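PDB 6KD7: polyprenyl synthetase, which probably acts as a magnesium-dependent prenyltransferase of the FPP/GGPP synthase family, making geranylgeranyl pyrophosphate. Local coordinates for residues Thr9-Glu14 and Asn63-Val68. Numbering follows the deposited sequence.
Sequences TTFLEE and NAAIAV
F11 and I66 meet in a small, buried contact carried mainly by apolar side chains, between two steeply crossed helices, where the N-terminal helix 4-18 lies across the early turns of helix 58-82. The local axes approach to 10.5 Å and cross at -81°, so the two backbones run almost perpendicular and side chains span the gap. F11 supplies the long arm. A chi1 of 176° swings its ring opposite the backbone N and across to helix 58-82, and CE1 comes within 3.6 Å of I66 CG1, approaching it obliquely. The same ring corner points at the backbone: I66 N lies in the ring plane at the edge, 3.9 Å from F11 CE1, while A65 C, 4.0 Å from CE1, is also near that plane. The methyl of A65 points toward helix 4-18 and meets the ring at F11 CE1, 4.2 Å from A65 CB. I66 answers with an extended branch (chi2 175°) that carries CD1 one turn further along helix 4-18, to 3.8 Å from E14 C. E14 therefore joins through its backbone and CB, whereas its carboxylate forms a salt bridge with K18 through OE2. No hydrogen bond links the segments. M62, earlier on helix 58-82, is also touched by F11 and E14, and P44 of helix 42-54 touches F11, whose side chain is about 10 Å from the bound pyrophosphate, outside the pocket itself. The N-terminal helix thus packs across the helix that carries the pocket residues H72 and L76 and, at its end, the DDxxD motif, consistent with the all-helical fold of FPP/GGPP synthases.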
ATOM      1  N   THR A   9      24.369  17.801  36.909  1.00 42.15           N
ATOM      2  CA  THR A   9      23.850  19.184  36.888  1.00 42.15           C
ATOM      3  C   THR A   9      24.813  20.037  36.058  1.00 37.69           C
ATOM      4  O   THR A   9      24.337  20.816  35.202  1.00 39.20           O
ATOM      5  CB  THR A   9      23.584  19.681  38.325  1.00 47.16           C
ATOM      6  OG1 THR A   9      22.543  18.886  38.901  1.00 46.61           O
ATOM      7  CG2 THR A   9      23.167  21.133  38.380  1.00 41.52           C
ATOM      8  N   THR A  10      26.113  19.935  36.332  1.00 37.05           N
ATOM      9  CA  THR A  10      27.181  20.643  35.578  1.00 37.74           C
ATOM     10  C   THR A  10      27.096  20.204  34.102  1.00 36.65           C
ATOM     11  O   THR A  10      27.149  21.064  33.215  1.00 36.01           O
ATOM     12  CB  THR A  10      28.578  20.273  36.085  1.00 45.24           C
ATOM     13  OG1 THR A  10      28.576  20.224  37.511  1.00 51.08           O
ATOM     14  CG2 THR A  10      29.659  21.195  35.554  1.00 41.26           C
ATOM     15  N   PHE A  11      26.965  18.898  33.865  1.00 34.70           N
ATOM     16  CA  PHE A  11      26.932  18.327  32.494  1.00 37.74           C
ATOM     17  C   PHE A  11      25.802  18.963  31.690  1.00 35.66           C
ATOM     18  O   PHE A  11      26.120  19.450  30.584  1.00 37.23           O
ATOM     19  CB  PHE A  11      26.801  16.819  32.498  1.00 37.94           C
ATOM     20  CG  PHE A  11      26.682  16.270  31.107  1.00 41.16           C
ATOM     21  CD1 PHE A  11      27.801  16.151  30.302  1.00 36.82           C
ATOM     22  CD2 PHE A  11      25.451  15.886  30.606  1.00 36.67           C
ATOM     23  CE1 PHE A  11      27.682  15.666  29.009  1.00 39.49           C
ATOM     24  CE2 PHE A  11      25.341  15.403  29.314  1.00 40.51           C
ATOM     25  CZ  PHE A  11      26.451  15.297  28.516  1.00 40.61           C
ATOM     26  N   LEU A  12      24.595  19.096  32.253  1.00 35.89           N
ATOM     27  CA  LEU A  12      23.411  19.597  31.499  1.00 35.22           C
ATOM     28  C   LEU A  12      23.558  21.086  31.257  1.00 36.63           C
ATOM     29  O   LEU A  12      23.150  21.547  30.176  1.00 41.28           O
ATOM     30  CB  LEU A  12      22.116  19.233  32.223  1.00 41.27           C
ATOM     31  CG  LEU A  12      21.835  17.723  32.278  1.00 51.96           C
ATOM     32  CD1 LEU A  12      20.544  17.427  33.044  1.00 56.55           C
ATOM     33  CD2 LEU A  12      21.778  17.088  30.878  1.00 50.53           C
ATOM     34  N   GLU A  13      24.237  21.792  32.145  1.00 40.29           N
ATOM     35  CA  GLU A  13      24.554  23.225  31.919  1.00 50.88           C
ATOM     36  C   GLU A  13      25.527  23.348  30.739  1.00 45.29           C
ATOM     37  O   GLU A  13      25.296  24.197  29.865  1.00 41.52           O
ATOM     38  CB  GLU A  13      25.160  23.852  33.176  1.00 60.20           C
ATOM     39  CG  GLU A  13      24.111  24.295  34.190  1.00 64.28           C
ATOM     40  CD  GLU A  13      24.614  24.345  35.626  1.00 68.38           C
ATOM     41  OE1 GLU A  13      25.845  24.341  35.822  1.00 67.20           O
ATOM     42  OE2 GLU A  13      23.775  24.351  36.550  1.00 75.27           O
ATOM     43  N   GLU A  14      26.601  22.566  30.756  1.00 40.49           N
ATOM     44  CA  GLU A  14      27.689  22.647  29.750  1.00 44.14           C
ATOM     45  C   GLU A  14      27.167  22.154  28.377  1.00 43.79           C
ATOM     46  O   GLU A  14      27.465  22.827  27.364  1.00 43.79           O
ATOM     47  CB  GLU A  14      28.892  21.911  30.331  1.00 45.70           C
ATOM     48  CG  GLU A  14      29.529  22.668  31.490  1.00 50.86           C
ATOM     49  CD  GLU A  14      29.892  24.100  31.128  1.00 52.93           C
ATOM     50  OE1 GLU A  14      29.372  24.987  31.777  1.00 55.16           O
ATOM     51  OE2 GLU A  14      30.635  24.320  30.146  1.00 54.17           O
ATOM     52  N   ASN A  63      34.115  18.664  27.267  1.00 31.25           N
ATOM     53  CA  ASN A  63      33.894  18.612  25.793  1.00 31.49           C
ATOM     54  C   ASN A  63      33.889  17.134  25.347  1.00 28.11           C
ATOM     55  O   ASN A  63      32.972  16.753  24.609  1.00 27.76           O
ATOM     56  CB  ASN A  63      34.888  19.494  25.046  1.00 30.68           C
ATOM     57  CG  ASN A  63      34.522  20.961  25.129  1.00 31.84           C
ATOM     58  OD1 ASN A  63      33.520  21.336  25.709  1.00 32.17           O
ATOM     59  ND2 ASN A  63      35.313  21.801  24.502  1.00 37.11           N
ATOM     60  N   ALA A  64      34.797  16.309  25.849  1.00 25.27           N
ATOM     61  CA  ALA A  64      34.866  14.883  25.509  1.00 24.87           C
ATOM     62  C   ALA A  64      33.626  14.132  26.023  1.00 29.69           C
ATOM     63  O   ALA A  64      33.173  13.173  25.343  1.00 30.18           O
ATOM     64  CB  ALA A  64      36.093  14.255  26.073  1.00 24.40           C
ATOM     65  N   ALA A  65      33.177  14.444  27.232  1.00 26.82           N
ATOM     66  CA  ALA A  65      31.947  13.881  27.835  1.00 27.91           C
ATOM     67  C   ALA A  65      30.751  14.205  26.919  1.00 26.42           C
ATOM     68  O   ALA A  65      29.974  13.316  26.610  1.00 24.87           O
ATOM     69  CB  ALA A  65      31.723  14.475  29.213  1.00 28.41           C
ATOM     70  N   ILE A  66      30.645  15.440  26.485  1.00 23.28           N
ATOM     71  CA  ILE A  66      29.566  15.865  25.578  1.00 26.05           C
ATOM     72  C   ILE A  66      29.708  15.127  24.237  1.00 30.71           C
ATOM     73  O   ILE A  66      28.660  14.684  23.725  1.00 26.48           O
ATOM     74  CB  ILE A  66      29.582  17.374  25.431  1.00 26.19           C
ATOM     75  CG1 ILE A  66      29.253  18.011  26.782  1.00 29.22           C
ATOM     76  CG2 ILE A  66      28.617  17.815  24.326  1.00 27.68           C
ATOM     77  CD1 ILE A  66      29.353  19.531  26.777  1.00 31.43           C
ATOM     78  N   ALA A  67      30.927  14.897  23.725  1.00 27.27           N
ATOM     79  CA  ALA A  67      31.119  14.122  22.474  1.00 27.68           C
ATOM     80  C   ALA A  67      30.481  12.738  22.651  1.00 25.56           C
ATOM     81  O   ALA A  67      29.839  12.211  21.724  1.00 22.57           O
ATOM     82  CB  ALA A  67      32.580  13.952  22.115  1.00 25.82           C
ATOM     83  N   VAL A  68      30.778  12.113  23.770  1.00 23.30           N
ATOM     84  CA  VAL A  68      30.276  10.761  24.065  1.00 26.27           C
ATOM     85  C   VAL A  68      28.737  10.762  23.976  1.00 26.72           C
ATOM     86  O   VAL A  68      28.191   9.857  23.361  1.00 26.75           O
ATOM     87  CB  VAL A  68      30.803  10.293  25.418  1.00 26.99           C
ATOM     88  CG1 VAL A  68      29.975   9.176  26.007  1.00 29.42           C
ATOM     89  CG2 VAL A  68      32.231   9.851  25.274  1.00 31.04           C
TER